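Local coordinates for protein mitomycin biosynthesis 6-O-methyltransferase (Streptomyces lavendulae, PDB 3GWZ) that catalyses the S-adenosyl-L-methionine-dependent 6-O-methylation of 6-demethylmitomycins A and B, giving the quinone methoxy group of the anticancer mitomycins, at residues A136-R141 and T163-L168; W143-H148 and F157-G162; A196-S201 and D300-V305. All blocks are in the same frame, centred on the assembly; numbering follows the deposited sequence.

Contact 1. Residues A136-R141 and T163-L168; sequences APWHWR and TSFWQL. With SAH (S-adenosyl-L-homocysteine), chain G.
Trp-138 and Leu-168 meet where two helices begin: Trp-138 lies in the first turn of helix 137-144, Leu-168 just past the start of helix 165-171. Ala-136 and Ser-164 occupy the two N-cap positions. Ser-164 also caps with its side chain, OG accepting from Gln-167 N at 3.0 Å. No hydrogen bond crosses between the segments, and the contact is apolar. Leu-168 CD2 makes a CH-pi contact with the indole, 3.7 Å from the centroid of the five-membered ring of Trp-138 and only 12° off its normal. A chi1 of 41° tucks the indole back against Ala-136 CB of its own segment, which lies toward the rim of the opposite face. Trp-138 CZ3 also reaches the edge of the Phe-165 ring, 4.2 Å from CE1 of Phe-165. Trp-166 serves the cofactor pocket instead: C8 of S-adenosyl-L-homocysteine rests over the centre of its indole, and Phe-165 CD2 covers the other face near the rim. On the dimer side of helix 137-144, Trp-140 stacks on Trp-140 of the second subunit. Trp-138 and Leu-168 also pack against Phe-157 of helix 157-161 and Ala-175 of helix 173-197.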
loop_
_atom_site.group_PDB
_atom_site.type_symbol
_atom_site.label_atom_id
_atom_site.label_comp_id
_atom_site.label_asym_id
_atom_site.label_seq_id
_atom_site.Cartn_x
_atom_site.Cartn_y
_atom_site.Cartn_z
ATOM N N ALA A 136 -16.445 -8.221 -11.342
ATOM C CA ALA A 136 -17.827 -7.755 -11.340
ATOM C C ALA A 136 -18.772 -8.760 -11.986
ATOM O O ALA A 136 -18.488 -9.290 -13.062
ATOM C CB ALA A 136 -17.950 -6.399 -12.043
ATOM N N PRO A 137 -19.918 -9.008 -11.335
ATOM C CA PRO A 137 -20.878 -10.001 -11.833
ATOM C C PRO A 137 -21.378 -9.650 -13.231
ATOM O O PRO A 137 -21.620 -10.550 -14.033
ATOM C CB PRO A 137 -22.014 -9.938 -10.801
ATOM C CG PRO A 137 -21.828 -8.599 -10.112
ATOM C CD PRO A 137 -20.337 -8.452 -10.038
ATOM N N TRP A 138 -21.511 -8.359 -13.530
ATOM C CA TRP A 138 -22.045 -7.950 -14.830
ATOM C C TRP A 138 -21.038 -8.143 -15.955
ATOM O O TRP A 138 -21.410 -8.263 -17.130
ATOM C CB TRP A 138 -22.563 -6.500 -14.786
ATOM C CG TRP A 138 -21.692 -5.535 -14.021
ATOM C CD1 TRP A 138 -21.902 -5.082 -12.754
ATOM C CD2 TRP A 138 -20.483 -4.904 -14.477
ATOM N NE1 TRP A 138 -20.915 -4.203 -12.394
ATOM C CE2 TRP A 138 -20.027 -4.077 -13.430
ATOM C CE3 TRP A 138 -19.746 -4.959 -15.667
ATOM C CZ2 TRP A 138 -18.864 -3.311 -13.530
ATOM C CZ3 TRP A 138 -18.586 -4.199 -15.769
ATOM C CH2 TRP A 138 -18.160 -3.379 -14.702
ATOM N N HIS A 139 -19.756 -8.155 -15.601
ATOM C CA HIS A 139 -18.717 -8.447 -16.571
ATOM C C HIS A 139 -18.817 -9.940 -16.912
ATOM O O HIS A 139 -19.006 -10.312 -18.064
ATOM C CB HIS A 139 -17.355 -8.094 -15.975
ATOM C CG HIS A 139 -16.213 -8.160 -16.943
ATOM N ND1 HIS A 139 -15.771 -9.342 -17.497
ATOM C CD2 HIS A 139 -15.380 -7.194 -17.405
ATOM C CE1 HIS A 139 -14.744 -9.097 -18.291
ATOM N NE2 HIS A 139 -14.482 -7.801 -18.249
ATOM N N TRP A 140 -18.715 -10.792 -15.894
ATOM C CA TRP A 140 -18.851 -12.237 -16.092
ATOM C C TRP A 140 -20.168 -12.578 -16.807
ATOM O O TRP A 140 -20.207 -13.477 -17.641
ATOM C CB TRP A 140 -18.771 -12.958 -14.740
ATOM C CG TRP A 140 -18.675 -14.468 -14.793
ATOM C CD1 TRP A 140 -19.697 -15.366 -14.636
ATOM C CD2 TRP A 140 -17.479 -15.249 -14.948
ATOM N NE1 TRP A 140 -19.216 -16.653 -14.714
ATOM C CE2 TRP A 140 -17.858 -16.609 -14.907
ATOM C CE3 TRP A 140 -16.130 -14.929 -15.141
ATOM C CZ2 TRP A 140 -16.937 -17.647 -15.046
ATOM C CZ3 TRP A 140 -15.215 -15.958 -15.282
ATOM C CH2 TRP A 140 -15.622 -17.307 -15.227
ATOM N N ARG A 141 -21.248 -11.873 -16.483
ATOM C CA ARG A 141 -22.538 -12.218 -17.097
ATOM C C ARG A 141 -22.615 -11.893 -18.584
ATOM O O ARG A 141 -23.343 -12.546 -19.334
ATOM C CB ARG A 141 -23.736 -11.604 -16.365
ATOM C CG ARG A 141 -25.030 -12.330 -16.749
ATOM C CD ARG A 141 -26.260 -11.866 -15.993
ATOM N NE ARG A 141 -26.213 -12.232 -14.581
ATOM C CZ ARG A 141 -27.251 -12.700 -13.899
ATOM N NH1 ARG A 141 -28.422 -12.879 -14.505
ATOM N NH2 ARG A 141 -27.117 -12.993 -12.609
ATOM N N THR A 163 -29.065 -3.524 -19.580
ATOM C CA THR A 163 -28.626 -2.164 -19.881
ATOM C C THR A 163 -27.326 -2.257 -20.674
ATOM O O THR A 163 -26.683 -3.307 -20.675
ATOM C CB THR A 163 -28.410 -1.321 -18.591
ATOM O OG1 THR A 163 -28.214 0.053 -18.944
ATOM C CG2 THR A 163 -27.189 -1.808 -17.812
ATOM N N SER A 164 -26.949 -1.183 -21.361
ATOM C CA SER A 164 -25.720 -1.183 -22.150
ATOM C C SER A 164 -24.501 -0.909 -21.279
ATOM O O SER A 164 -24.612 -0.373 -20.172
ATOM C CB SER A 164 -25.788 -0.145 -23.276
ATOM O OG SER A 164 -25.709 1.169 -22.748
ATOM N N PHE A 165 -23.330 -1.294 -21.776
ATOM C CA PHE A 165 -22.096 -1.037 -21.051
ATOM C C PHE A 165 -21.911 0.467 -20.822
ATOM O O PHE A 165 -21.505 0.898 -19.747
ATOM C CB PHE A 165 -20.888 -1.612 -21.801
ATOM C CG PHE A 165 -19.575 -1.410 -21.073
ATOM C CD1 PHE A 165 -19.218 -2.238 -20.022
ATOM C CD2 PHE A 165 -18.718 -0.377 -21.427
ATOM C CE1 PHE A 165 -18.010 -2.060 -19.340
ATOM C CE2 PHE A 165 -17.512 -0.177 -20.745
ATOM C CZ PHE A 165 -17.156 -1.025 -19.703
ATOM N N TRP A 166 -22.207 1.274 -21.831
ATOM C CA TRP A 166 -22.007 2.717 -21.665
ATOM C C TRP A 166 -23.018 3.323 -20.689
ATOM O O TRP A 166 -22.701 4.266 -19.961
ATOM C CB TRP A 166 -22.043 3.450 -23.004
ATOM C CG TRP A 166 -20.912 3.107 -23.907
ATOM C CD1 TRP A 166 -20.997 2.730 -25.216
ATOM C CD2 TRP A 166 -19.515 3.111 -23.579
ATOM N NE1 TRP A 166 -19.744 2.508 -25.724
ATOM C CE2 TRP A 166 -18.815 2.731 -24.741
ATOM C CE3 TRP A 166 -18.791 3.395 -22.416
ATOM C CZ2 TRP A 166 -17.425 2.618 -24.774
ATOM C CZ3 TRP A 166 -17.405 3.281 -22.448
ATOM C CH2 TRP A 166 -16.739 2.899 -23.615
ATOM N N GLN A 167 -24.232 2.783 -20.671
ATOM C CA GLN A 167 -25.251 3.305 -19.768
ATOM C C GLN A 167 -24.924 2.929 -18.331
ATOM O O GLN A 167 -25.096 3.731 -17.420
ATOM C CB GLN A 167 -26.645 2.792 -20.146
ATOM C CG GLN A 167 -27.769 3.395 -19.322
ATOM C CD GLN A 167 -27.842 4.909 -19.462
ATOM O OE1 GLN A 167 -28.117 5.619 -18.497
ATOM N NE2 GLN A 167 -27.582 5.407 -20.665
ATOM N N LEU A 168 -24.450 1.706 -18.128
ATOM C CA LEU A 168 -24.080 1.274 -16.783
ATOM C C LEU A 168 -22.947 2.131 -16.219
ATOM O O LEU A 168 -23.011 2.601 -15.071
ATOM C CB LEU A 168 -23.670 -0.205 -16.774
ATOM C CG LEU A 168 -23.223 -0.682 -15.390
ATOM C CD1 LEU A 168 -24.415 -0.681 -14.439
ATOM C CD2 LEU A 168 -22.603 -2.070 -15.465
HETATM N N SAH G . -8.869 7.218 -24.857
HETATM C CA SAH G . -8.902 6.583 -23.495
HETATM C CB SAH G . -10.209 5.824 -23.191
HETATM C CG SAH G . -10.575 4.674 -24.149
HETATM S SD SAH G . -12.039 3.802 -23.605
HETATM C C SAH G . -7.736 5.646 -23.356
HETATM O O SAH G . -7.391 5.260 -22.234
HETATM O OXT SAH G . -7.104 5.260 -24.350
HETATM C "C5'" SAH G . -13.261 4.591 -24.634
HETATM C "C4'" SAH G . -13.784 5.928 -24.068
HETATM O "O4'" SAH G . -14.825 6.514 -24.884
HETATM C "C3'" SAH G . -14.364 5.886 -22.650
HETATM O "O3'" SAH G . -13.524 6.661 -21.780
HETATM C "C2'" SAH G . -15.748 6.533 -22.741
HETATM O "O2'" SAH G . -16.032 7.449 -21.676
HETATM C "C1'" SAH G . -15.651 7.326 -24.024
HETATM N N9 SAH G . -16.938 7.541 -24.722
HETATM C C8 SAH G . -17.852 6.594 -25.035
HETATM N N7 SAH G . -18.895 7.144 -25.708
HETATM C C5 SAH G . -18.631 8.466 -25.840
HETATM C C6 SAH G . -19.304 9.626 -26.457
HETATM N N6 SAH G . -20.496 9.438 -27.073
HETATM N N1 SAH G . -18.699 10.842 -26.373
HETATM C C2 SAH G . -17.519 11.001 -25.756
HETATM N N3 SAH G . -16.846 9.985 -25.174
HETATM C C4 SAH G . -17.345 8.724 -25.189
#

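Contact 2. Residues W143-H148 and F157-G162; sequences WEQLTH and FDVANG
The imidazole of His-148 carries Val-159 CG1 over one face, 4.0 Å above the plane and displaced toward the rim, while the ring of Phe-157 has the amide nitrogen ND2 of Asn-161 over its centre. The first pair belongs to helix-on-helix packing in the all-helical region that precedes the Rossmann-like core; the second is internal to helix 157-161. The chain breaks step at Gln-145, which leaves the end of helix 137-144 and serves as N-cap of helix 146-152; the short helix 157-161 packs beside this break, with the CA atoms of Gln-145 and Ala-160 6.2 Å apart. Val-159 CG1, placed between its backbone N and carbonyl carbon (chi1 74°), touches both His-148 and Gln-145, coming to 3.9 Å from Gln-145 CB. Gln-145 CG meets Ala-160 CB at the same separation of 3.9 Å. The bend at chi2 (-69°) turns the amide so that its NH2 side faces Glu-144, the last residue of helix 137-144. Glu-144 also makes a salt bridge to Arg-141 of the second subunit, so the carboxylate links the dimer interface to this surface contact. Gln-145 NE2 donates to Glu-144 OE2 at 3.1 Å, nearly straight at 167°, in the amide plane and onto the anti lone pair of the carboxylate oxygen.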
loop_
_atom_site.group_PDB
_atom_site.type_symbol
_atom_site.label_atom_id
_atom_site.label_comp_id
_atom_site.label_asym_id
_atom_site.label_seq_id
_atom_site.Cartn_x
_atom_site.Cartn_y
_atom_site.Cartn_z
ATOM N N TRP A 143 -20.301 -12.510 -20.590
ATOM C CA TRP A 143 -19.716 -13.728 -21.165
ATOM C C TRP A 143 -20.688 -14.911 -21.129
ATOM O O TRP A 143 -20.638 -15.800 -21.987
ATOM C CB TRP A 143 -18.398 -14.088 -20.457
ATOM C CG TRP A 143 -17.332 -13.128 -20.861
ATOM C CD1 TRP A 143 -16.934 -12.003 -20.195
ATOM C CD2 TRP A 143 -16.578 -13.169 -22.073
ATOM N NE1 TRP A 143 -15.959 -11.351 -20.911
ATOM C CE2 TRP A 143 -15.717 -12.050 -22.067
ATOM C CE3 TRP A 143 -16.530 -14.059 -23.153
ATOM C CZ2 TRP A 143 -14.823 -11.787 -23.106
ATOM C CZ3 TRP A 143 -15.636 -13.797 -24.191
ATOM C CH2 TRP A 143 -14.792 -12.668 -24.155
ATOM N N GLU A 144 -21.563 -14.916 -20.132
ATOM C CA GLU A 144 -22.622 -15.924 -20.059
ATOM C C GLU A 144 -23.372 -15.976 -21.386
ATOM O O GLU A 144 -23.738 -17.049 -21.861
ATOM C CB GLU A 144 -23.584 -15.569 -18.927
ATOM C CG GLU A 144 -24.724 -16.573 -18.708
ATOM C CD GLU A 144 -25.815 -15.993 -17.843
ATOM O OE1 GLU A 144 -25.573 -15.783 -16.634
ATOM O OE2 GLU A 144 -26.908 -15.723 -18.380
ATOM N N GLN A 145 -23.574 -14.804 -21.989
ATOM C CA GLN A 145 -24.391 -14.669 -23.187
ATOM C C GLN A 145 -23.546 -14.485 -24.454
ATOM O O GLN A 145 -23.992 -13.862 -25.421
ATOM C CB GLN A 145 -25.381 -13.509 -23.010
ATOM C CG GLN A 145 -26.398 -13.765 -21.902
ATOM C CD GLN A 145 -27.370 -14.855 -22.287
ATOM O OE1 GLN A 145 -27.807 -14.909 -23.432
ATOM N NE2 GLN A 145 -27.720 -15.724 -21.336
ATOM N N LEU A 146 -22.333 -15.029 -24.446
ATOM C CA LEU A 146 -21.468 -14.991 -25.629
ATOM C C LEU A 146 -22.169 -15.530 -26.871
ATOM O O LEU A 146 -21.993 -15.006 -27.967
ATOM C CB LEU A 146 -20.164 -15.767 -25.394
ATOM C CG LEU A 146 -19.170 -15.814 -26.566
ATOM C CD1 LEU A 146 -18.768 -14.384 -27.016
ATOM C CD2 LEU A 146 -17.927 -16.594 -26.178
ATOM N N THR A 147 -22.955 -16.590 -26.714
ATOM C CA THR A 147 -23.682 -17.124 -27.868
ATOM C C THR A 147 -24.500 -16.035 -28.580
ATOM O O THR A 147 -24.501 -15.962 -29.816
ATOM C CB THR A 147 -24.567 -18.306 -27.475
ATOM O OG1 THR A 147 -23.720 -19.376 -27.054
ATOM C CG2 THR A 147 -25.404 -18.777 -28.667
ATOM N N HIS A 148 -25.148 -15.166 -27.804
ATOM C CA HIS A 148 -25.930 -14.075 -28.386
ATOM C C HIS A 148 -25.062 -13.219 -29.311
ATOM O O HIS A 148 -25.464 -12.907 -30.433
ATOM C CB HIS A 148 -26.621 -13.202 -27.315
ATOM C CG HIS A 148 -27.350 -12.019 -27.888
ATOM N ND1 HIS A 148 -28.685 -12.057 -28.249
ATOM C CD2 HIS A 148 -26.915 -10.776 -28.205
ATOM C CE1 HIS A 148 -29.044 -10.881 -28.737
ATOM N NE2 HIS A 148 -27.987 -10.088 -28.730
ATOM N N PHE A 157 -23.783 -7.678 -23.620
ATOM C CA PHE A 157 -23.886 -7.009 -22.329
ATOM C C PHE A 157 -25.336 -6.644 -22.028
ATOM O O PHE A 157 -25.828 -6.810 -20.909
ATOM C CB PHE A 157 -23.006 -5.742 -22.319
ATOM C CG PHE A 157 -22.752 -5.192 -20.949
ATOM C CD1 PHE A 157 -21.601 -5.544 -20.246
ATOM C CD2 PHE A 157 -23.659 -4.322 -20.355
ATOM C CE1 PHE A 157 -21.370 -5.052 -18.962
ATOM C CE2 PHE A 157 -23.426 -3.808 -19.072
ATOM C CZ PHE A 157 -22.279 -4.175 -18.380
ATOM N N ASP A 158 -26.019 -6.142 -23.045
ATOM C CA ASP A 158 -27.377 -5.646 -22.882
ATOM C C ASP A 158 -28.349 -6.765 -22.521
ATOM O O ASP A 158 -29.143 -6.644 -21.588
ATOM C CB ASP A 158 -27.835 -4.916 -24.158
ATOM C CG ASP A 158 -26.840 -3.827 -24.620
ATOM O OD1 ASP A 158 -25.629 -4.112 -24.767
ATOM O OD2 ASP A 158 -27.277 -2.676 -24.850
ATOM N N VAL A 159 -28.292 -7.869 -23.250
ATOM C CA VAL A 159 -29.219 -8.953 -22.976
ATOM C C VAL A 159 -28.923 -9.587 -21.609
ATOM O O VAL A 159 -29.832 -9.999 -20.889
ATOM C CB VAL A 159 -29.217 -9.998 -24.115
ATOM C CG1 VAL A 159 -27.963 -10.843 -24.068
ATOM C CG2 VAL A 159 -30.457 -10.866 -24.039
ATOM N N ALA A 160 -27.652 -9.628 -21.232
ATOM C CA ALA A 160 -27.265 -10.215 -19.954
ATOM C C ALA A 160 -27.664 -9.341 -18.762
ATOM O O ALA A 160 -28.154 -9.831 -17.747
ATOM C CB ALA A 160 -25.752 -10.461 -19.939
ATOM N N ASN A 161 -27.442 -8.040 -18.889
ATOM C CA ASN A 161 -27.533 -7.141 -17.748
ATOM C C ASN A 161 -28.691 -6.142 -17.784
ATOM O O ASN A 161 -28.891 -5.394 -16.832
ATOM C CB ASN A 161 -26.214 -6.390 -17.597
ATOM C CG ASN A 161 -25.062 -7.323 -17.304
ATOM O OD1 ASN A 161 -25.116 -8.089 -16.348
ATOM N ND2 ASN A 161 -24.020 -7.271 -18.132
ATOM N N GLY A 162 -29.434 -6.112 -18.883
ATOM C CA GLY A 162 -30.622 -5.277 -18.969
ATOM C C GLY A 162 -30.313 -3.813 -19.223
ATOM O O GLY A 162 -31.184 -2.962 -19.097
#

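Contact 3. Residues A196-S201 and D300-V305; sequences AAYDFS and DSRLLV
Leu-304 lays both methyl groups over one face of the Tyr-198 ring. Its CD1 stands 3.8 Å from the ring centroid of Tyr-198, 8° off the normal, a CH-pi contact, and its CD2 comes to 3.6 Å from Tyr-198 CE1 nearer the hydroxyl end. This is helix-end to sheet packing in the Rossmann-like fold of class I methyltransferases: strand 302-308 belongs to the mixed sheet of strand order 3-2-1-4-5-7-6, and Tyr-198 follows directly on helix 173-197. With CG anti to the backbone N (chi1 -171°), the tyrosine ring is carried out from the helix end onto Leu-304 of the strand. Phe-200 adds a second wall. Its CZ touches Leu-304 CD1 at 3.8 Å, while Tyr-198 CD2 lies over the centre of its ring and Phe-200 CG lies at the edge of the tyrosine in plane, so the edge of the tyrosine stands over the face of the phenylalanine within this segment. Arg-302 brings only CB and CG to the hydroxyl, each 4.1 Å from Tyr-198 OH, before its chain bends off and NH1 donates to Ser-301 O. The hydroxyl is hydrogen-bonded to Glu-365 on the neighbouring strand 361-368. Between the two aromatics Asp-199 opens an Asx turn that carries the chain over Phe-200: Asp-199 OD1 accepts from Ser-201 N at 3.0 Å and from Ser-201 OG at 2.7 Å, both approaching from the same face of the carboxylate.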
loop_
_atom_site.group_PDB
_atom_site.type_symbol
_atom_site.label_atom_id
_atom_site.label_comp_id
_atom_site.label_asym_id
_atom_site.label_seq_id
_atom_site.Cartn_x
_atom_site.Cartn_y
_atom_site.Cartn_z
ATOM N N ALA A 196 6.560 9.583 -27.004
ATOM C CA ALA A 196 7.937 9.378 -27.421
ATOM C C ALA A 196 8.015 8.968 -28.888
ATOM O O ALA A 196 9.066 9.084 -29.514
ATOM C CB ALA A 196 8.607 8.332 -26.535
ATOM N N ALA A 197 6.898 8.495 -29.431
ATOM C CA ALA A 197 6.891 7.930 -30.781
ATOM C C ALA A 197 6.418 8.903 -31.856
ATOM O O ALA A 197 6.553 8.633 -33.049
ATOM C CB ALA A 197 6.054 6.652 -30.820
ATOM N N TYR A 198 5.864 10.034 -31.444
ATOM C CA TYR A 198 5.349 10.997 -32.404
ATOM C C TYR A 198 5.857 12.393 -32.091
ATOM O O TYR A 198 5.780 12.853 -30.951
ATOM C CB TYR A 198 3.814 10.996 -32.419
ATOM C CG TYR A 198 3.219 11.814 -33.543
ATOM C CD1 TYR A 198 3.011 11.253 -34.800
ATOM C CD2 TYR A 198 2.860 13.141 -33.348
ATOM C CE1 TYR A 198 2.474 11.992 -35.831
ATOM C CE2 TYR A 198 2.325 13.887 -34.367
ATOM C CZ TYR A 198 2.132 13.310 -35.612
ATOM O OH TYR A 198 1.588 14.050 -36.638
ATOM N N ASP A 199 6.365 13.067 -33.119
ATOM C CA ASP A 199 6.896 14.414 -32.970
ATOM C C ASP A 199 5.789 15.465 -32.993
ATOM O O ASP A 199 5.320 15.859 -34.058
ATOM C CB ASP A 199 7.914 14.695 -34.076
ATOM C CG ASP A 199 8.714 15.963 -33.827
ATOM O OD1 ASP A 199 8.345 16.732 -32.912
ATOM O OD2 ASP A 199 9.712 16.186 -34.549
ATOM N N PHE A 200 5.386 15.925 -31.812
ATOM C CA PHE A 200 4.319 16.917 -31.686
ATOM C C PHE A 200 4.858 18.349 -31.706
ATOM O O PHE A 200 4.101 19.292 -31.472
ATOM C CB PHE A 200 3.548 16.725 -30.370
ATOM C CG PHE A 200 2.744 15.442 -30.294
ATOM C CD1 PHE A 200 1.422 15.416 -30.702
ATOM C CD2 PHE A 200 3.307 14.285 -29.788
ATOM C CE1 PHE A 200 0.674 14.244 -30.632
ATOM C CE2 PHE A 200 2.570 13.113 -29.709
ATOM C CZ PHE A 200 1.247 13.099 -30.135
ATOM N N SER A 201 6.159 18.514 -31.957
ATOM C CA SER A 201 6.805 19.824 -31.784
ATOM C C SER A 201 6.229 20.934 -32.668
ATOM O O SER A 201 6.381 22.121 -32.369
ATOM C CB SER A 201 8.318 19.721 -31.995
ATOM O OG SER A 201 8.611 19.345 -33.330
ATOM N N ASP A 300 -4.095 21.575 -42.753
ATOM C CA ASP A 300 -2.791 21.189 -42.227
ATOM C C ASP A 300 -2.905 20.321 -40.962
ATOM O O ASP A 300 -1.904 19.840 -40.437
ATOM C CB ASP A 300 -1.939 22.434 -41.944
ATOM C CG ASP A 300 -2.743 23.575 -41.312
ATOM O OD1 ASP A 300 -3.790 23.970 -41.879
ATOM O OD2 ASP A 300 -2.317 24.098 -40.257
ATOM N N SER A 301 -4.126 20.120 -40.482
ATOM C CA SER A 301 -4.339 19.329 -39.274
ATOM C C SER A 301 -3.963 17.869 -39.484
ATOM O O SER A 301 -3.960 17.371 -40.611
ATOM C CB SER A 301 -5.797 19.416 -38.821
ATOM O OG SER A 301 -6.080 20.694 -38.289
ATOM N N ARG A 302 -3.642 17.186 -38.390
ATOM C CA ARG A 302 -3.402 15.754 -38.443
ATOM C C ARG A 302 -4.286 15.028 -37.429
ATOM O O ARG A 302 -4.576 15.556 -36.355
ATOM C CB ARG A 302 -1.921 15.439 -38.198
ATOM C CG ARG A 302 -0.988 15.867 -39.335
ATOM C CD ARG A 302 -1.374 15.185 -40.639
ATOM N NE ARG A 302 -0.440 15.470 -41.728
ATOM C CZ ARG A 302 -0.640 16.385 -42.672
ATOM N NH1 ARG A 302 -1.742 17.126 -42.668
ATOM N NH2 ARG A 302 0.270 16.561 -43.623
ATOM N N LEU A 303 -4.733 13.829 -37.791
ATOM C CA LEU A 303 -5.476 12.974 -36.873
ATOM C C LEU A 303 -4.646 11.733 -36.602
ATOM O O LEU A 303 -4.133 11.112 -37.541
ATOM C CB LEU A 303 -6.820 12.566 -37.480
ATOM C CG LEU A 303 -7.567 11.417 -36.790
ATOM C CD1 LEU A 303 -7.922 11.787 -35.359
ATOM C CD2 LEU A 303 -8.831 11.064 -37.570
ATOM N N LEU A 304 -4.486 11.395 -35.324
ATOM C CA LEU A 304 -3.816 10.160 -34.942
ATOM C C LEU A 304 -4.829 9.161 -34.401
ATOM O O LEU A 304 -5.310 9.297 -33.279
ATOM C CB LEU A 304 -2.750 10.409 -33.871
ATOM C CG LEU A 304 -1.718 11.503 -34.154
ATOM C CD1 LEU A 304 -0.674 11.532 -33.038
ATOM C CD2 LEU A 304 -1.059 11.290 -35.515
ATOM N N VAL A 305 -5.156 8.158 -35.204
ATOM C CA VAL A 305 -5.944 7.057 -34.707
ATOM C C VAL A 305 -4.973 6.092 -34.031
ATOM O O VAL A 305 -4.080 5.548 -34.665
ATOM C CB VAL A 305 -6.727 6.357 -35.834
ATOM C CG1 VAL A 305 -7.327 5.053 -35.310
ATOM C CG2 VAL A 305 -7.827 7.272 -36.345
#

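Overall arrangement
Contacts 1 and 2 are close neighbours, their centres 9 Å apart, and both draw on helix 137-144. Along the chain contact 2 falls between the two segments of contact 1, and Trp-138 O of the one probably accepts from Asn-161 ND2 of the other. Both touch the second subunit. Contact 3 comes later in the chain and lies on the opposite side of its centre, about 34 Å from contact 1 and 38 Å from contact 2, centre to centre. Helix 165-171 of contact 1 leads straight into helix 173-197, whose end supplies contact 3. The series thus runs from the dimer-facing helices, past the cofactor pocket, to the central sheet.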